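Local atomic coordinates of carboxypeptidase 1 (Deinococcus radiodurans str. R1, PDB entry 5GIV), a protein that probably removes amino acids one at a time from the C-terminus of peptides with broad specificity, as a zinc-dependent carboxypeptidase of the M32 family. Residues R379-Q391 / S399-Y411. Numbering follows the deposited sequence.
Sequences RDLADAWHAAYEQ and SDVDGALQDVHWY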
ATOM      1  N   ARG A 379       3.262  36.456  14.549  1.00 27.25           N
ATOM      2  CA  ARG A 379       3.895  36.277  15.850  1.00 27.19           C
ATOM      3  C   ARG A 379       2.903  36.470  16.984  1.00 27.17           C
ATOM      4  O   ARG A 379       3.150  36.001  18.100  1.00 27.10           O
ATOM      5  CB  ARG A 379       5.071  37.246  16.019  1.00 27.25           C
ATOM      6  N   ASP A 380       1.771  37.110  16.714  1.00 30.66           N
ATOM      7  CA  ASP A 380       0.726  37.301  17.706  1.00 30.67           C
ATOM      8  C   ASP A 380      -0.363  36.232  17.647  1.00 30.61           C
ATOM      9  O   ASP A 380      -1.331  36.314  18.412  1.00 30.62           O
ATOM     10  CB  ASP A 380       0.100  38.688  17.515  1.00 30.79           C
ATOM     11  CG  ASP A 380       1.064  39.816  17.838  1.00 30.85           C
ATOM     12  OD1 ASP A 380       2.173  39.537  18.318  1.00 30.81           O
ATOM     13  OD2 ASP A 380       0.733  40.984  17.577  1.00 30.95           O
ATOM     14  N   LEU A 381      -0.218  35.221  16.784  1.00 29.97           N
ATOM     15  CA  LEU A 381      -1.300  34.261  16.571  1.00 29.95           C
ATOM     16  C   LEU A 381      -1.579  33.430  17.817  1.00 29.89           C
ATOM     17  O   LEU A 381      -2.742  33.192  18.157  1.00 29.91           O
ATOM     18  CB  LEU A 381      -0.975  33.352  15.384  1.00 29.92           C
ATOM     19  CG  LEU A 381      -2.002  32.261  15.064  1.00 29.91           C
ATOM     20  CD1 LEU A 381      -3.378  32.853  14.723  1.00 29.98           C
ATOM     21  CD2 LEU A 381      -1.501  31.394  13.927  1.00 29.86           C
ATOM     22  N   ALA A 382      -0.533  32.973  18.510  1.00 25.88           N
ATOM     23  CA  ALA A 382      -0.745  32.125  19.681  1.00 25.80           C
ATOM     24  C   ALA A 382      -1.622  32.827  20.702  1.00 25.84           C
ATOM     25  O   ALA A 382      -2.562  32.233  21.244  1.00 25.82           O
ATOM     26  CB  ALA A 382       0.597  31.729  20.306  1.00 25.73           C
ATOM     27  N   ASP A 383      -1.332  34.104  20.970  1.00 31.40           N
ATOM     28  CA  ASP A 383      -2.118  34.867  21.934  1.00 31.46           C
ATOM     29  C   ASP A 383      -3.530  35.136  21.422  1.00 31.55           C
ATOM     30  O   ASP A 383      -4.498  35.021  22.182  1.00 31.60           O
ATOM     31  CB  ASP A 383      -1.388  36.165  22.277  1.00 31.51           C
ATOM     32  CG  ASP A 383      -0.032  35.907  22.930  1.00 31.45           C
ATOM     33  OD1 ASP A 383       0.046  35.004  23.793  1.00 31.36           O
ATOM     34  OD2 ASP A 383       0.963  36.578  22.562  1.00 31.48           O
ATOM     35  N   ALA A 384      -3.673  35.509  20.145  1.00 26.75           N
ATOM     36  CA  ALA A 384      -5.006  35.766  19.600  1.00 26.84           C
ATOM     37  C   ALA A 384      -5.863  34.504  19.621  1.00 26.81           C
ATOM     38  O   ALA A 384      -7.076  34.573  19.869  1.00 26.90           O
ATOM     39  CB  ALA A 384      -4.903  36.317  18.180  1.00 26.88           C
ATOM     40  N   TRP A 385      -5.244  33.344  19.369  1.00 17.44           N
ATOM     41  CA  TRP A 385      -5.956  32.071  19.417  1.00 17.40           C
ATOM     42  C   TRP A 385      -6.538  31.824  20.805  1.00 17.40           C
ATOM     43  O   TRP A 385      -7.735  31.537  20.946  1.00 17.46           O
ATOM     44  CB  TRP A 385      -5.011  30.934  19.006  1.00 17.31           C
ATOM     45  CG  TRP A 385      -5.632  29.539  19.009  1.00 17.28           C
ATOM     46  CD1 TRP A 385      -6.019  28.815  20.103  1.00 17.26           C
ATOM     47  CD2 TRP A 385      -5.875  28.699  17.867  1.00 17.28           C
ATOM     48  NE1 TRP A 385      -6.509  27.590  19.710  1.00 17.24           N
ATOM     49  CE2 TRP A 385      -6.432  27.494  18.344  1.00 17.25           C
ATOM     50  CE3 TRP A 385      -5.684  28.852  16.491  1.00 17.29           C
ATOM     51  CZ2 TRP A 385      -6.804  26.455  17.495  1.00 17.25           C
ATOM     52  CZ3 TRP A 385      -6.056  27.821  15.647  1.00 17.29           C
ATOM     53  CH2 TRP A 385      -6.610  26.639  16.151  1.00 17.27           C
ATOM     54  N   HIS A 386      -5.704  31.921  21.846  1.00 25.63           N
ATOM     55  CA  HIS A 386      -6.188  31.741  23.213  1.00 25.63           C
ATOM     56  C   HIS A 386      -7.281  32.749  23.553  1.00 25.76           C
ATOM     57  O   HIS A 386      -8.290  32.399  24.178  1.00 25.81           O
ATOM     58  CB  HIS A 386      -5.030  31.862  24.209  1.00 25.53           C
ATOM     59  CG  HIS A 386      -4.070  30.710  24.178  1.00 25.42           C
ATOM     60  ND1 HIS A 386      -4.482  29.396  24.106  1.00 25.38           N
ATOM     61  CD2 HIS A 386      -2.715  30.676  24.219  1.00 25.35           C
ATOM     62  CE1 HIS A 386      -3.423  28.604  24.097  1.00 25.31           C
ATOM     63  NE2 HIS A 386      -2.339  29.355  24.165  1.00 25.28           N
ATOM     64  N   ALA A 387      -7.101  34.007  23.152  1.00 21.04           N
ATOM     65  CA  ALA A 387      -8.124  35.011  23.422  1.00 21.16           C
ATOM     66  C   ALA A 387      -9.440  34.647  22.745  1.00 21.25           C
ATOM     67  O   ALA A 387     -10.514  34.789  23.341  1.00 21.34           O
ATOM     68  CB  ALA A 387      -7.640  36.387  22.965  1.00 21.21           C
ATOM     69  N   ALA A 388      -9.377  34.172  21.500  1.00 17.64           N
ATOM     70  CA  ALA A 388     -10.596  33.793  20.793  1.00 17.72           C
ATOM     71  C   ALA A 388     -11.236  32.545  21.399  1.00 17.71           C
ATOM     72  O   ALA A 388     -12.463  32.406  21.365  1.00 17.81           O
ATOM     73  CB  ALA A 388     -10.305  33.583  19.310  1.00 17.71           C
ATOM     74  N   TYR A 389     -10.429  31.608  21.918  1.00 18.68           N
ATOM     75  CA  TYR A 389     -11.004  30.439  22.581  1.00 18.67           C
ATOM     76  C   TYR A 389     -11.697  30.834  23.883  1.00 18.75           C
ATOM     77  O   TYR A 389     -12.798  30.348  24.171  1.00 18.82           O
ATOM     78  CB  TYR A 389      -9.927  29.369  22.815  1.00 18.51           C
ATOM     79  CG  TYR A 389     -10.011  28.235  21.820  1.00 18.47           C
ATOM     80  CD1 TYR A 389      -9.545  28.389  20.521  1.00 18.46           C
ATOM     81  CD2 TYR A 389     -10.577  27.022  22.170  1.00 18.47           C
ATOM     82  CE1 TYR A 389      -9.645  27.360  19.602  1.00 18.43           C
ATOM     83  CE2 TYR A 389     -10.673  25.989  21.265  1.00 18.44           C
ATOM     84  CZ  TYR A 389     -10.208  26.156  19.985  1.00 18.43           C
ATOM     85  OH  TYR A 389     -10.319  25.116  19.088  1.00 18.41           O
ATOM     86  N   GLU A 390     -11.094  31.730  24.674  1.00 41.99           N
ATOM     87  CA  GLU A 390     -11.791  32.224  25.862  1.00 42.10           C
ATOM     88  C   GLU A 390     -13.096  32.908  25.479  1.00 42.29           C
ATOM     89  O   GLU A 390     -14.137  32.681  26.108  1.00 42.38           O
ATOM     90  CB  GLU A 390     -10.913  33.184  26.659  1.00 42.08           C
ATOM     91  CG  GLU A 390      -9.672  32.563  27.245  1.00 41.95           C
ATOM     92  CD  GLU A 390      -8.885  33.554  28.071  1.00 41.96           C
ATOM     93  OE1 GLU A 390      -9.483  34.152  28.998  1.00 42.06           O
ATOM     94  OE2 GLU A 390      -7.676  33.744  27.784  1.00 41.90           O
ATOM     95  N   GLN A 391     -13.062  33.739  24.434  1.00 38.83           N
ATOM     96  CA  GLN A 391     -14.257  34.462  24.023  1.00 39.01           C
ATOM     97  C   GLN A 391     -15.326  33.523  23.477  1.00 39.06           C
ATOM     98  O   GLN A 391     -16.499  33.634  23.846  1.00 39.21           O
ATOM     99  CB  GLN A 391     -13.888  35.486  22.949  1.00 39.06           C
ATOM    100  CG  GLN A 391     -15.084  36.033  22.180  1.00 39.26           C
ATOM    101  CD  GLN A 391     -14.685  36.916  21.000  1.00 39.30           C
ATOM    102  OE1 GLN A 391     -13.501  37.197  20.783  1.00 39.22           O
ATOM    103  NE2 GLN A 391     -15.673  37.305  20.195  1.00 39.45           N
ATOM    104  N   SER A 399      -1.428  25.504  27.202  1.00 32.08           N
ATOM    105  CA  SER A 399      -0.259  25.903  26.443  1.00 32.05           C
ATOM    106  C   SER A 399      -0.678  26.045  24.982  1.00 32.10           C
ATOM    107  O   SER A 399      -1.870  26.068  24.663  1.00 32.17           O
ATOM    108  CB  SER A 399       0.873  24.890  26.644  1.00 31.99           C
ATOM    109  OG  SER A 399       0.511  23.622  26.133  1.00 31.99           O
ATOM    110  N   ASP A 400       0.308  26.129  24.090  1.00 24.40           N
ATOM    111  CA  ASP A 400       0.031  26.207  22.664  1.00 24.44           C
ATOM    112  C   ASP A 400      -0.146  24.843  22.018  1.00 24.43           C
ATOM    113  O   ASP A 400      -0.608  24.782  20.874  1.00 24.48           O
ATOM    114  CB  ASP A 400       1.156  26.961  21.946  1.00 24.45           C
ATOM    115  CG  ASP A 400       1.311  28.376  22.443  1.00 24.48           C
ATOM    116  OD1 ASP A 400       0.292  29.026  22.718  1.00 24.53           O
ATOM    117  OD2 ASP A 400       2.454  28.848  22.574  1.00 24.47           O
ATOM    118  N   VAL A 401       0.198  23.753  22.718  1.00 18.88           N
ATOM    119  CA  VAL A 401       0.053  22.418  22.140  1.00 18.88           C
ATOM    120  C   VAL A 401      -1.350  22.231  21.583  1.00 18.93           C
ATOM    121  O   VAL A 401      -1.535  21.870  20.413  1.00 18.96           O
ATOM    122  CB  VAL A 401       0.378  21.337  23.184  1.00 18.84           C
ATOM    123  CG1 VAL A 401       0.056  19.957  22.626  1.00 18.85           C
ATOM    124  CG2 VAL A 401       1.850  21.423  23.609  1.00 18.79           C
ATOM    125  N   ASP A 402      -2.357  22.464  22.422  1.00 25.16           N
ATOM    126  CA  ASP A 402      -3.754  22.392  22.028  1.00 25.22           C
ATOM    127  C   ASP A 402      -4.340  23.770  21.756  1.00 25.27           C
ATOM    128  O   ASP A 402      -5.564  23.906  21.642  1.00 25.33           O
ATOM    129  CB  ASP A 402      -4.553  21.654  23.097  1.00 25.24           C
ATOM    130  CG  ASP A 402      -4.146  20.184  23.217  1.00 25.21           C
ATOM    131  OD1 ASP A 402      -3.637  19.618  22.227  1.00 25.20           O
ATOM    132  OD2 ASP A 402      -4.327  19.600  24.306  1.00 25.21           O
ATOM    133  N   GLY A 403      -3.488  24.800  21.690  1.00 17.33           N
ATOM    134  CA  GLY A 403      -3.855  26.099  21.170  1.00 17.32           C
ATOM    135  C   GLY A 403      -3.578  26.197  19.685  1.00 17.33           C
ATOM    136  O   GLY A 403      -4.051  25.360  18.911  1.00 17.33           O
ATOM    137  N   ALA A 404      -2.804  27.212  19.276  1.00 20.97           N
ATOM    138  CA  ALA A 404      -2.553  27.490  17.859  1.00 21.00           C
ATOM    139  C   ALA A 404      -1.751  26.401  17.147  1.00 20.96           C
ATOM    140  O   ALA A 404      -1.704  26.403  15.916  1.00 20.98           O
ATOM    141  CB  ALA A 404      -1.842  28.835  17.702  1.00 21.04           C
ATOM    142  N   LEU A 405      -1.085  25.505  17.876  1.00 17.37           N
ATOM    143  CA  LEU A 405      -0.399  24.368  17.265  1.00 17.40           C
ATOM    144  C   LEU A 405      -1.325  23.173  17.050  1.00 17.39           C
ATOM    145  O   LEU A 405      -0.886  22.152  16.501  1.00 17.41           O
ATOM    146  CB  LEU A 405       0.792  23.934  18.131  1.00 17.45           C
ATOM    147  CG  LEU A 405       1.941  24.923  18.357  1.00 17.48           C
ATOM    148  CD1 LEU A 405       2.839  24.463  19.497  1.00 17.53           C
ATOM    149  CD2 LEU A 405       2.760  25.067  17.091  1.00 17.50           C
ATOM    150  N   GLN A 406      -2.594  23.290  17.450  1.00 18.99           N
ATOM    151  CA  GLN A 406      -3.481  22.127  17.533  1.00 19.00           C
ATOM    152  C   GLN A 406      -3.707  21.474  16.174  1.00 19.03           C
ATOM    153  O   GLN A 406      -3.541  20.255  16.022  1.00 19.02           O
ATOM    154  CB  GLN A 406      -4.817  22.534  18.151  1.00 19.04           C
ATOM    155  CG  GLN A 406      -5.891  21.499  17.961  1.00 19.07           C
ATOM    156  CD  GLN A 406      -7.243  21.939  18.485  1.00 19.14           C
ATOM    157  OE1 GLN A 406      -8.273  21.496  17.988  1.00 19.19           O
ATOM    158  NE2 GLN A 406      -7.250  22.791  19.508  1.00 19.14           N
ATOM    159  N   ASP A 407      -4.119  22.256  15.184  1.00 19.23           N
ATOM    160  CA  ASP A 407      -4.507  21.710  13.893  1.00 19.27           C
ATOM    161  C   ASP A 407      -3.369  21.822  12.881  1.00 19.26           C
ATOM    162  O   ASP A 407      -2.575  22.768  12.906  1.00 19.26           O
ATOM    163  CB  ASP A 407      -5.770  22.410  13.378  1.00 19.33           C
ATOM    164  CG  ASP A 407      -7.062  21.765  13.923  1.00 19.36           C
ATOM    165  OD1 ASP A 407      -7.152  20.514  13.937  1.00 19.35           O
ATOM    166  OD2 ASP A 407      -7.981  22.508  14.347  1.00 19.40           O
ATOM    167  N   VAL A 408      -3.291  20.824  11.993  1.00 17.97           N
ATOM    168  CA  VAL A 408      -2.208  20.765  11.018  1.00 17.98           C
ATOM    169  C   VAL A 408      -2.405  21.721   9.843  1.00 18.01           C
ATOM    170  O   VAL A 408      -1.435  22.021   9.134  1.00 18.03           O
ATOM    171  CB  VAL A 408      -2.038  19.335  10.462  1.00 17.99           C
ATOM    172  CG1 VAL A 408      -3.161  18.977   9.524  1.00 18.02           C
ATOM    173  CG2 VAL A 408      -0.708  19.193   9.756  1.00 18.01           C
ATOM    174  N   HIS A 409      -3.622  22.228   9.627  1.00 18.42           N
ATOM    175  CA  HIS A 409      -3.948  22.858   8.348  1.00 18.45           C
ATOM    176  C   HIS A 409      -2.961  23.966   7.979  1.00 18.46           C
ATOM    177  O   HIS A 409      -2.369  23.943   6.895  1.00 18.48           O
ATOM    178  CB  HIS A 409      -5.387  23.383   8.372  1.00 18.48           C
ATOM    179  CG  HIS A 409      -6.409  22.322   8.646  1.00 18.49           C
ATOM    180  ND1 HIS A 409      -6.370  21.525   9.773  1.00 18.47           N
ATOM    181  CD2 HIS A 409      -7.488  21.917   7.936  1.00 18.50           C
ATOM    182  CE1 HIS A 409      -7.390  20.686   9.751  1.00 18.48           C
ATOM    183  NE2 HIS A 409      -8.078  20.896   8.642  1.00 18.50           N
ATOM    184  N   TRP A 410      -2.760  24.939   8.869  1.00 18.51           N
ATOM    185  CA  TRP A 410      -1.895  26.073   8.545  1.00 18.54           C
ATOM    186  C   TRP A 410      -0.414  25.704   8.475  1.00 18.53           C
ATOM    187  O   TRP A 410       0.397  26.536   8.049  1.00 18.56           O
ATOM    188  CB  TRP A 410      -2.079  27.190   9.572  1.00 18.55           C
ATOM    189  CG  TRP A 410      -3.476  27.724   9.652  1.00 18.58           C
ATOM    190  CD1 TRP A 410      -4.442  27.654   8.685  1.00 18.61           C
ATOM    191  CD2 TRP A 410      -4.070  28.408  10.763  1.00 18.60           C
ATOM    192  NE1 TRP A 410      -5.597  28.252   9.128  1.00 18.65           N
ATOM    193  CE2 TRP A 410      -5.393  28.725  10.400  1.00 18.65           C
ATOM    194  CE3 TRP A 410      -3.609  28.787  12.028  1.00 18.57           C
ATOM    195  CZ2 TRP A 410      -6.264  29.398  11.258  1.00 18.70           C
ATOM    196  CZ3 TRP A 410      -4.471  29.458  12.874  1.00 18.62           C
ATOM    197  CH2 TRP A 410      -5.782  29.757  12.485  1.00 18.68           C
ATOM    198  N   TYR A 411      -0.036  24.487   8.861  1.00 22.32           N
ATOM    199  CA  TYR A 411       1.362  24.089   8.828  1.00 22.33           C
ATOM    200  C   TYR A 411       1.691  23.154   7.674  1.00 22.37           C
ATOM    201  O   TYR A 411       2.878  22.952   7.384  1.00 22.40           O
ATOM    202  CB  TYR A 411       1.752  23.420  10.152  1.00 22.28           C
ATOM    203  CG  TYR A 411       1.431  24.281  11.342  1.00 22.24           C
ATOM    204  CD1 TYR A 411       2.304  25.280  11.756  1.00 22.25           C
ATOM    205  CD2 TYR A 411       0.240  24.121  12.033  1.00 22.21           C
ATOM    206  CE1 TYR A 411       2.006  26.075  12.832  1.00 22.22           C
ATOM    207  CE2 TYR A 411      -0.066  24.917  13.105  1.00 22.19           C
ATOM    208  CZ  TYR A 411       0.816  25.890  13.500  1.00 22.22           C
ATOM    209  OH  TYR A 411       0.509  26.687  14.573  1.00 22.22           O
TER
HETATM  210  O   HOH W   1      -2.062  29.372  21.162  1.00 17.47           O
HETATM  211  O   HOH W   2      -7.383  25.899  22.032  1.00 17.22           O
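The indole of Trp385 lies with one face against the backbone of Gly403 and Ala404, where the loop that follows helix 381-393 in this largely helical M32 carboxypeptidase folds back over its own helix. The loop makes a type I beta turn from Gly403 to Gln406, and Ala404 at its second position brings CA over the face of the six-membered ring in a CH-pi contact, 3.8 Å from the centroid. Trp385 leans from the helix toward this turn because its chi1 of -180° places CG opposite the backbone N, while its far rim, at CZ3, meets CZ3 of Trp410 at 3.6 Å. The two indole planes stand 85° apart in an oblique pairing, and CD2 of Leu381 packs 3.7 Å from the same Trp410 CZ3. Helix 357-372 adds Leu367 and Arg364 around Trp385. A serine in place of Trp385 would probably leave the Gly403-Ala404 backbone without the ring face it rests on, the rim of Trp410 without its neighbour, and a bound water without its indole N-H donor. Next to Leu381 and Trp385 on the helix, Ala382 and His386 meet Ser399 and Asp400. His386 NE2 gives a weak hydrogen bond to Asp400 OD1, bent to 135° at the hydrogen, with imidazole and carboxylate in nearly parallel planes. Ser399 O sits at the edge of the imidazole, near its plane, 3.0 Å from His386 CE1. A water bridges the two segments beside this pair, donating to Asp400 OD1 and to the carbonyl of Ala382 and accepting from Ala404 N. A second water accepts from Trp385 NE1 at 3.0 Å and donates to Asp402 O, resting over the centre of the Tyr389 ring.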